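Beta-galactosidase/beta-glucuronidase (Faecalibacterium prausnitzii L2-6, PDB 6MVF) binds flavin mononucleotide and is a family 2 glycoside hydrolase, probably a beta-glucuronidase that removes glucuronic acid from its conjugates. Local coordinates at residues N398-G403 with Q407-T412; I431-H436 with P442-T447. All blocks are in the same frame, centred on the assembly; numbering follows the deposited sequence.

Contact 1 (N398-G403 with Q407-T412); sequences NEILIG and QELVDT
Ile-400 and Leu-409 mark the closest approach of the backbones, their CA atoms 8.3 Å apart, where the loop leaving strand 391-398 passes the first turns of helix 407-423. Both side chains set out toward the opposing segment and lie side by side, running in opposite senses, so that the contact lies along their branches. Leu-409 presents both of its methyls. CD2 meets the CG2 branch of Ile-400 at 4.0 Å, while CD1 lies by the other branch, 4.0 Å from Ile-400 CG1, and also comes up against the backbone, 3.7 Å from Ile-400 O. With its CG1 anti to the backbone N (chi1 -157°), Ile-400 turns both branches to the helix, and its CG2 touches both methyls of Leu-409.

This is the strand-to-helix half of a right-handed beta-alpha-beta crossover in the TIM barrel: strand 391-398 runs out into the loop, the helix returns along the outside, and the parallel strand 428-433 follows. Leu-401 adds a second hydrophobic touch. Its CB does not point at the helix, but the branch end does reach it: CD2 lies 4.1 Å from Leu-409 CD1, the leucines set roughly perpendicular. The Ile-402 N to Glu-399 O hydrogen bond, at 3.1 Å, closes the turn that brings Ile-400 and Leu-401 round to the helix. On the helix itself, Leu-409 N bonds to Ser-406 OG just before the first turn. In that turn Glu-408 O accepts from both Thr-412 N and Thr-412 OG1, one turn further along, which arrive from opposite faces of its plane, the hydroxyl at 3.1 Å.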
ATOM      1  N   ASN A 398     -38.362  20.019  -3.878  1.00 32.68           N
ATOM      2  CA  ASN A 398     -38.829  18.876  -4.664  1.00 33.34           C
ATOM      3  C   ASN A 398     -40.307  18.654  -4.379  1.00 31.69           C
ATOM      4  O   ASN A 398     -40.687  18.408  -3.229  1.00 33.15           O
ATOM      5  CB  ASN A 398     -38.038  17.599  -4.341  1.00 31.10           C
ATOM      6  CG  ASN A 398     -38.551  16.390  -5.110  1.00 37.10           C
ATOM      7  OD1 ASN A 398     -38.384  16.308  -6.333  1.00 34.30           O
ATOM      8  ND2 ASN A 398     -39.175  15.442  -4.401  1.00 33.47           N
ATOM      9  N   GLU A 399     -41.138  18.762  -5.416  1.00 29.67           N
ATOM     10  CA  GLU A 399     -42.542  18.342  -5.342  1.00 37.07           C
ATOM     11  C   GLU A 399     -43.286  19.020  -4.192  1.00 34.11           C
ATOM     12  O   GLU A 399     -44.155  18.420  -3.557  1.00 29.92           O
ATOM     13  CB  GLU A 399     -42.647  16.819  -5.220  1.00 32.59           C
ATOM     14  CG  GLU A 399     -42.239  16.075  -6.458  1.00 26.99           C
ATOM     15  CD  GLU A 399     -42.517  14.584  -6.345  1.00 44.37           C
ATOM     16  OE1 GLU A 399     -42.808  14.128  -5.214  1.00 47.59           O
ATOM     17  OE2 GLU A 399     -42.445  13.866  -7.377  1.00 43.08           O
ATOM     18  N   ILE A 400     -42.955  20.290  -3.933  1.00 29.76           N
ATOM     19  CA  ILE A 400     -43.481  20.987  -2.764  1.00 36.60           C
ATOM     20  C   ILE A 400     -45.006  21.203  -2.825  1.00 38.84           C
ATOM     21  O   ILE A 400     -45.634  21.484  -1.792  1.00 37.07           O
ATOM     22  CB  ILE A 400     -42.716  22.321  -2.572  1.00 31.65           C
ATOM     23  CG1 ILE A 400     -42.817  22.783  -1.116  1.00 35.40           C
ATOM     24  CG2 ILE A 400     -43.216  23.398  -3.534  1.00 29.17           C
ATOM     25  CD1 ILE A 400     -42.560  21.673  -0.088  1.00 31.99           C
ATOM     26  N   LEU A 401     -45.631  21.043  -3.994  1.00 33.49           N
ATOM     27  CA  LEU A 401     -47.081  21.218  -4.096  1.00 35.68           C
ATOM     28  C   LEU A 401     -47.876  19.978  -3.732  1.00 40.21           C
ATOM     29  O   LEU A 401     -49.104  20.013  -3.834  1.00 43.51           O
ATOM     30  CB  LEU A 401     -47.496  21.632  -5.508  1.00 34.43           C
ATOM     31  CG  LEU A 401     -47.004  22.955  -6.073  1.00 31.21           C
ATOM     32  CD1 LEU A 401     -47.747  23.245  -7.355  1.00 33.79           C
ATOM     33  CD2 LEU A 401     -47.161  24.059  -5.069  1.00 29.80           C
ATOM     34  N   ILE A 402     -47.231  18.875  -3.355  1.00 43.88           N
ATOM     35  CA  ILE A 402     -48.001  17.699  -2.969  1.00 40.23           C
ATOM     36  C   ILE A 402     -48.934  18.040  -1.815  1.00 39.14           C
ATOM     37  O   ILE A 402     -50.074  17.565  -1.762  1.00 41.96           O
ATOM     38  CB  ILE A 402     -47.067  16.524  -2.631  1.00 41.85           C
ATOM     39  CG1 ILE A 402     -46.670  15.779  -3.907  1.00 39.99           C
ATOM     40  CG2 ILE A 402     -47.731  15.544  -1.660  1.00 31.51           C
ATOM     41  CD1 ILE A 402     -45.480  14.846  -3.704  1.00 31.38           C
ATOM     42  N   GLY A 403     -48.486  18.910  -0.909  1.00 44.09           N
ATOM     43  CA  GLY A 403     -49.224  19.339   0.264  1.00 43.63           C
ATOM     44  C   GLY A 403     -50.111  20.548   0.060  1.00 45.86           C
ATOM     45  O   GLY A 403     -50.706  21.045   1.026  1.00 42.10           O
ATOM     46  N   GLN A 407     -49.749  31.002  -0.262  1.00 44.40           N
ATOM     47  CA  GLN A 407     -48.918  32.194  -0.378  1.00 45.29           C
ATOM     48  C   GLN A 407     -47.624  32.043   0.424  1.00 45.92           C
ATOM     49  O   GLN A 407     -46.546  32.414  -0.052  1.00 41.27           O
ATOM     50  CB  GLN A 407     -49.714  33.418   0.081  1.00 45.54           C
ATOM     51  CG  GLN A 407     -48.946  34.725   0.098  1.00 41.28           C
ATOM     52  CD  GLN A 407     -48.376  35.066  -1.251  1.00 49.84           C
ATOM     53  OE1 GLN A 407     -47.235  35.502  -1.362  1.00 57.98           O
ATOM     54  NE2 GLN A 407     -49.162  34.862  -2.291  1.00 51.87           N
ATOM     55  N   GLU A 408     -47.714  31.495   1.643  1.00 45.98           N
ATOM     56  CA  GLU A 408     -46.528  31.338   2.483  1.00 47.83           C
ATOM     57  C   GLU A 408     -45.468  30.490   1.784  1.00 46.80           C
ATOM     58  O   GLU A 408     -44.275  30.824   1.819  1.00 46.00           O
ATOM     59  CB  GLU A 408     -46.921  30.710   3.822  1.00 51.56           C
ATOM     60  CG  GLU A 408     -46.323  31.368   5.060  1.00 56.39           C
ATOM     61  CD  GLU A 408     -46.678  30.613   6.353  1.00 68.14           C
ATOM     62  OE1 GLU A 408     -45.754  30.126   7.045  1.00 65.50           O
ATOM     63  OE2 GLU A 408     -47.885  30.494   6.672  1.00 68.71           O
ATOM     64  N   LEU A 409     -45.893  29.397   1.136  1.00 44.88           N
ATOM     65  CA  LEU A 409     -44.978  28.514   0.415  1.00 42.64           C
ATOM     66  C   LEU A 409     -44.293  29.241  -0.734  1.00 46.34           C
ATOM     67  O   LEU A 409     -43.110  29.006  -1.009  1.00 41.94           O
ATOM     68  CB  LEU A 409     -45.743  27.288  -0.109  1.00 34.86           C
ATOM     69  CG  LEU A 409     -45.164  26.284  -1.124  1.00 31.19           C
ATOM     70  CD1 LEU A 409     -46.109  25.108  -1.231  1.00 34.37           C
ATOM     71  CD2 LEU A 409     -44.915  26.837  -2.538  1.00 37.55           C
ATOM     72  N   VAL A 410     -45.040  30.070  -1.465  1.00 42.68           N
ATOM     73  CA  VAL A 410     -44.467  30.758  -2.616  1.00 42.59           C
ATOM     74  C   VAL A 410     -43.419  31.770  -2.163  1.00 41.10           C
ATOM     75  O   VAL A 410     -42.357  31.905  -2.783  1.00 36.85           O
ATOM     76  CB  VAL A 410     -45.585  31.419  -3.450  1.00 38.57           C
ATOM     77  CG1 VAL A 410     -44.990  32.285  -4.540  1.00 35.36           C
ATOM     78  CG2 VAL A 410     -46.517  30.370  -4.047  1.00 36.52           C
ATOM     79  N   ASP A 411     -43.701  32.500  -1.077  1.00 43.11           N
ATOM     80  CA  ASP A 411     -42.760  33.502  -0.589  1.00 41.75           C
ATOM     81  C   ASP A 411     -41.462  32.856  -0.158  1.00 39.97           C
ATOM     82  O   ASP A 411     -40.384  33.439  -0.316  1.00 41.27           O
ATOM     83  CB  ASP A 411     -43.362  34.281   0.578  1.00 42.88           C
ATOM     84  CG  ASP A 411     -44.514  35.161   0.152  1.00 52.57           C
ATOM     85  OD1 ASP A 411     -44.657  35.383  -1.071  1.00 55.91           O
ATOM     86  OD2 ASP A 411     -45.269  35.627   1.035  1.00 56.93           O
ATOM     87  N   THR A 412     -41.549  31.655   0.407  1.00 38.84           N
ATOM     88  CA  THR A 412     -40.344  30.951   0.810  1.00 41.96           C
ATOM     89  C   THR A 412     -39.488  30.617  -0.407  1.00 38.11           C
ATOM     90  O   THR A 412     -38.256  30.693  -0.348  1.00 34.15           O
ATOM     91  CB  THR A 412     -40.724  29.699   1.610  1.00 40.66           C
ATOM     92  OG1 THR A 412     -41.435  30.098   2.788  1.00 40.12           O
ATOM     93  CG2 THR A 412     -39.483  28.902   2.016  1.00 32.36           C
TER

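Contact 2 (I431-H436 with P442-T447); sequences IAHVSH and PMHRIT
Ile-431, His-433 and Met-443 bury the most surface here, the first two from the inner strand 428-433 and the methionine from the loop that leads to the neighbouring strand 450-453 of the TIM barrel. Ile-431 is gripped at both branches. Its CG2 lies 3.3 Å from Thr-447 OG1, a hydroxyl that is hydrogen-bonded to Val-449 O, and its CD1 is 4.1 Å from Met-443 CE. The methionine reaches it because its chain is bent at both outer torsions (chi2 -45°, chi3 -74°), which folds CE back across the end of the isoleucine.

Two residues on, and on the same side of the strand, the His-433 ring is held from two directions. At its edge, near the ring plane, CE1 faces Met-443 O at 3.4 Å, with Met-443 CB also close to CE1. Over one face comes the edge of His-444 in an offset edge-to-face pair, centroids 4.9 Å apart and planes at 65°. Glu-450 binds both imidazoles through OE1, to His-433 NE2 and His-444 ND1, while its OE2 takes the backbone N of Arg-445. A phenylalanine in place of His-433 would probably keep much of the ring packing yet strip the carboxylate of one of its two histidine partners. Because His-444 NE2 also meets a pure acceptor, Pro-438 O, while its ND1 faces the carboxylate, this ring is probably protonated at both nitrogens, consistent with a buried imidazolium partnered by an acidic side chain.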
ATOM      1  N   ILE A 431     -35.463  23.742  -9.719  1.00 28.22           N
ATOM      2  CA  ILE A 431     -36.571  23.263  -8.902  1.00 30.88           C
ATOM      3  C   ILE A 431     -37.086  21.976  -9.533  1.00 28.32           C
ATOM      4  O   ILE A 431     -36.984  21.778 -10.746  1.00 30.70           O
ATOM      5  CB  ILE A 431     -37.677  24.355  -8.772  1.00 32.69           C
ATOM      6  CG1 ILE A 431     -38.800  23.895  -7.839  1.00 27.85           C
ATOM      7  CG2 ILE A 431     -38.222  24.800 -10.165  1.00 23.54           C
ATOM      8  CD1 ILE A 431     -39.592  25.029  -7.294  1.00 26.68           C
ATOM      9  N   ALA A 432     -37.638  21.086  -8.714  1.00 29.11           N
ATOM     10  CA  ALA A 432     -38.250  19.859  -9.227  1.00 32.36           C
ATOM     11  C   ALA A 432     -39.744  19.881  -8.922  1.00 31.74           C
ATOM     12  O   ALA A 432     -40.147  19.882  -7.751  1.00 29.27           O
ATOM     13  CB  ALA A 432     -37.580  18.615  -8.640  1.00 31.52           C
ATOM     14  N   HIS A 433     -40.562  19.920  -9.973  1.00 31.23           N
ATOM     15  CA  HIS A 433     -42.016  19.976  -9.822  1.00 32.37           C
ATOM     16  C   HIS A 433     -42.630  18.577  -9.749  1.00 33.51           C
ATOM     17  O   HIS A 433     -42.186  17.646 -10.436  1.00 29.14           O
ATOM     18  CB  HIS A 433     -42.651  20.733 -10.990  1.00 29.12           C
ATOM     19  CG  HIS A 433     -42.226  22.162 -11.104  1.00 31.74           C
ATOM     20  ND1 HIS A 433     -42.471  23.092 -10.117  1.00 28.68           N
ATOM     21  CD2 HIS A 433     -41.601  22.828 -12.107  1.00 29.48           C
ATOM     22  CE1 HIS A 433     -41.996  24.266 -10.498  1.00 34.18           C
ATOM     23  NE2 HIS A 433     -41.463  24.133 -11.701  1.00 30.23           N
ATOM     24  N   VAL A 434     -43.673  18.440  -8.919  1.00 30.50           N
ATOM     25  CA  VAL A 434     -44.499  17.235  -8.972  1.00 35.44           C
ATOM     26  C   VAL A 434     -45.250  17.182 -10.307  1.00 37.51           C
ATOM     27  O   VAL A 434     -45.462  18.198 -10.983  1.00 36.30           O
ATOM     28  CB  VAL A 434     -45.462  17.173  -7.770  1.00 36.21           C
ATOM     29  CG1 VAL A 434     -46.565  18.217  -7.889  1.00 36.89           C
ATOM     30  CG2 VAL A 434     -46.050  15.757  -7.602  1.00 35.94           C
ATOM     31  N   SER A 435     -45.642  15.965 -10.694  1.00 35.90           N
ATOM     32  CA  SER A 435     -46.144  15.734 -12.045  1.00 38.19           C
ATOM     33  C   SER A 435     -47.345  16.619 -12.374  1.00 40.97           C
ATOM     34  O   SER A 435     -47.453  17.145 -13.490  1.00 37.78           O
ATOM     35  CB  SER A 435     -46.510  14.262 -12.211  1.00 31.84           C
ATOM     36  OG  SER A 435     -46.757  13.962 -13.564  1.00 35.54           O
ATOM     37  N   HIS A 436     -48.254  16.799 -11.420  1.00 41.62           N
ATOM     38  CA  HIS A 436     -49.506  17.495 -11.681  1.00 38.84           C
ATOM     39  C   HIS A 436     -49.404  19.001 -11.488  1.00 39.41           C
ATOM     40  O   HIS A 436     -50.436  19.680 -11.494  1.00 46.00           O
ATOM     41  CB  HIS A 436     -50.627  16.923 -10.800  1.00 43.07           C
ATOM     42  CG  HIS A 436     -50.412  17.084  -9.319  1.00 50.61           C
ATOM     43  ND1 HIS A 436     -49.901  16.076  -8.525  1.00 52.70           N
ATOM     44  CD2 HIS A 436     -50.686  18.117  -8.481  1.00 37.17           C
ATOM     45  CE1 HIS A 436     -49.851  16.490  -7.270  1.00 50.18           C
ATOM     46  NE2 HIS A 436     -50.324  17.723  -7.215  1.00 38.60           N
ATOM     47  N   PRO A 442     -47.619  30.520 -10.181  1.00 39.78           N
ATOM     48  CA  PRO A 442     -46.500  31.165  -9.494  1.00 35.39           C
ATOM     49  C   PRO A 442     -45.330  30.241  -9.187  1.00 42.48           C
ATOM     50  O   PRO A 442     -44.329  30.724  -8.644  1.00 40.91           O
ATOM     51  CB  PRO A 442     -47.152  31.668  -8.206  1.00 32.42           C
ATOM     52  CG  PRO A 442     -48.213  30.643  -7.941  1.00 37.23           C
ATOM     53  CD  PRO A 442     -48.772  30.303  -9.286  1.00 31.83           C
ATOM     54  N   MET A 443     -45.406  28.938  -9.495  1.00 38.33           N
ATOM     55  CA  MET A 443     -44.248  28.077  -9.263  1.00 34.94           C
ATOM     56  C   MET A 443     -43.230  28.118 -10.403  1.00 36.65           C
ATOM     57  O   MET A 443     -42.104  27.635 -10.227  1.00 40.26           O
ATOM     58  CB  MET A 443     -44.684  26.628  -9.010  1.00 33.07           C
ATOM     59  CG  MET A 443     -45.451  26.420  -7.693  1.00 35.99           C
ATOM     60  SD  MET A 443     -44.721  27.263  -6.264  1.00 54.88           S
ATOM     61  CE  MET A 443     -43.283  26.222  -5.953  1.00 36.54           C
ATOM     62  N   HIS A 444     -43.566  28.700 -11.546  1.00 28.85           N
ATOM     63  CA  HIS A 444     -42.623  28.815 -12.641  1.00 31.78           C
ATOM     64  C   HIS A 444     -41.950  30.187 -12.660  1.00 37.11           C
ATOM     65  O   HIS A 444     -42.413  31.152 -12.045  1.00 37.32           O
ATOM     66  CB  HIS A 444     -43.324  28.543 -13.960  1.00 27.94           C
ATOM     67  CG  HIS A 444     -44.096  27.266 -13.954  1.00 39.57           C
ATOM     68  ND1 HIS A 444     -43.486  26.030 -13.955  1.00 35.80           N
ATOM     69  CD2 HIS A 444     -45.431  27.028 -13.927  1.00 41.59           C
ATOM     70  CE1 HIS A 444     -44.408  25.086 -13.943  1.00 36.46           C
ATOM     71  NE2 HIS A 444     -45.597  25.665 -13.925  1.00 39.73           N
ATOM     72  N   ARG A 445     -40.820  30.251 -13.361  1.00 31.94           N
ATOM     73  CA  ARG A 445     -40.047  31.472 -13.546  1.00 38.39           C
ATOM     74  C   ARG A 445     -39.492  32.034 -12.238  1.00 36.71           C
ATOM     75  O   ARG A 445     -39.034  33.185 -12.207  1.00 41.91           O
ATOM     76  CB  ARG A 445     -40.879  32.534 -14.294  1.00 38.56           C
ATOM     77  CG  ARG A 445     -41.549  31.917 -15.502  1.00 34.65           C
ATOM     78  CD  ARG A 445     -42.197  32.862 -16.478  1.00 30.63           C
ATOM     79  NE  ARG A 445     -42.367  32.148 -17.746  1.00 36.52           N
ATOM     80  CZ  ARG A 445     -43.324  31.243 -17.967  1.00 34.93           C
ATOM     81  NH1 ARG A 445     -44.191  30.974 -17.001  1.00 27.72           N
ATOM     82  NH2 ARG A 445     -43.411  30.603 -19.132  1.00 23.96           N
ATOM     83  N   ILE A 446     -39.503  31.254 -11.156  1.00 32.88           N
ATOM     84  CA  ILE A 446     -38.803  31.664  -9.943  1.00 34.18           C
ATOM     85  C   ILE A 446     -37.308  31.402 -10.071  1.00 35.75           C
ATOM     86  O   ILE A 446     -36.480  32.274  -9.776  1.00 30.64           O
ATOM     87  CB  ILE A 446     -39.376  30.943  -8.707  1.00 38.47           C
ATOM     88  CG1 ILE A 446     -40.816  31.363  -8.424  1.00 34.74           C
ATOM     89  CG2 ILE A 446     -38.499  31.209  -7.484  1.00 34.00           C
ATOM     90  CD1 ILE A 446     -41.380  30.729  -7.163  1.00 38.92           C
ATOM     91  N   THR A 447     -36.946  30.196 -10.510  1.00 31.36           N
ATOM     92  CA  THR A 447     -35.561  29.760 -10.612  1.00 32.88           C
ATOM     93  C   THR A 447     -35.073  29.870 -12.059  1.00 36.57           C
ATOM     94  O   THR A 447     -35.860  30.030 -12.995  1.00 34.40           O
ATOM     95  CB  THR A 447     -35.413  28.325 -10.080  1.00 36.67           C
ATOM     96  OG1 THR A 447     -36.262  27.428 -10.816  1.00 30.56           O
ATOM     97  CG2 THR A 447     -35.770  28.256  -8.576  1.00 25.72           C
TER

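Overall arrangement
Both contacts belong to successive strand-to-strand connections of the same TIM barrel, their centres 9 Å apart. All five touching residues of contact 2 are buried, whereas in contact 1 Leu-401 is partly exposed. Contact 1 joins a loop to helix 407-423 through aliphatic side chains and one backbone carbonyl, with no hydrogen bond across it; contact 2 ties strand 428-433 to its following loop and mixes apolar packing with paired imidazoles at a carboxylate. They meet directly. Ile-400 CG2 lies 3.7 Å from Met-443 CE, and a probable hydrogen bond from Glu-399 N to Ala-432 O, at 2.8 Å, continues the pairing of the parallel strands. Neither contact touches another subunit, and the flavin mononucleotide site lies away from both.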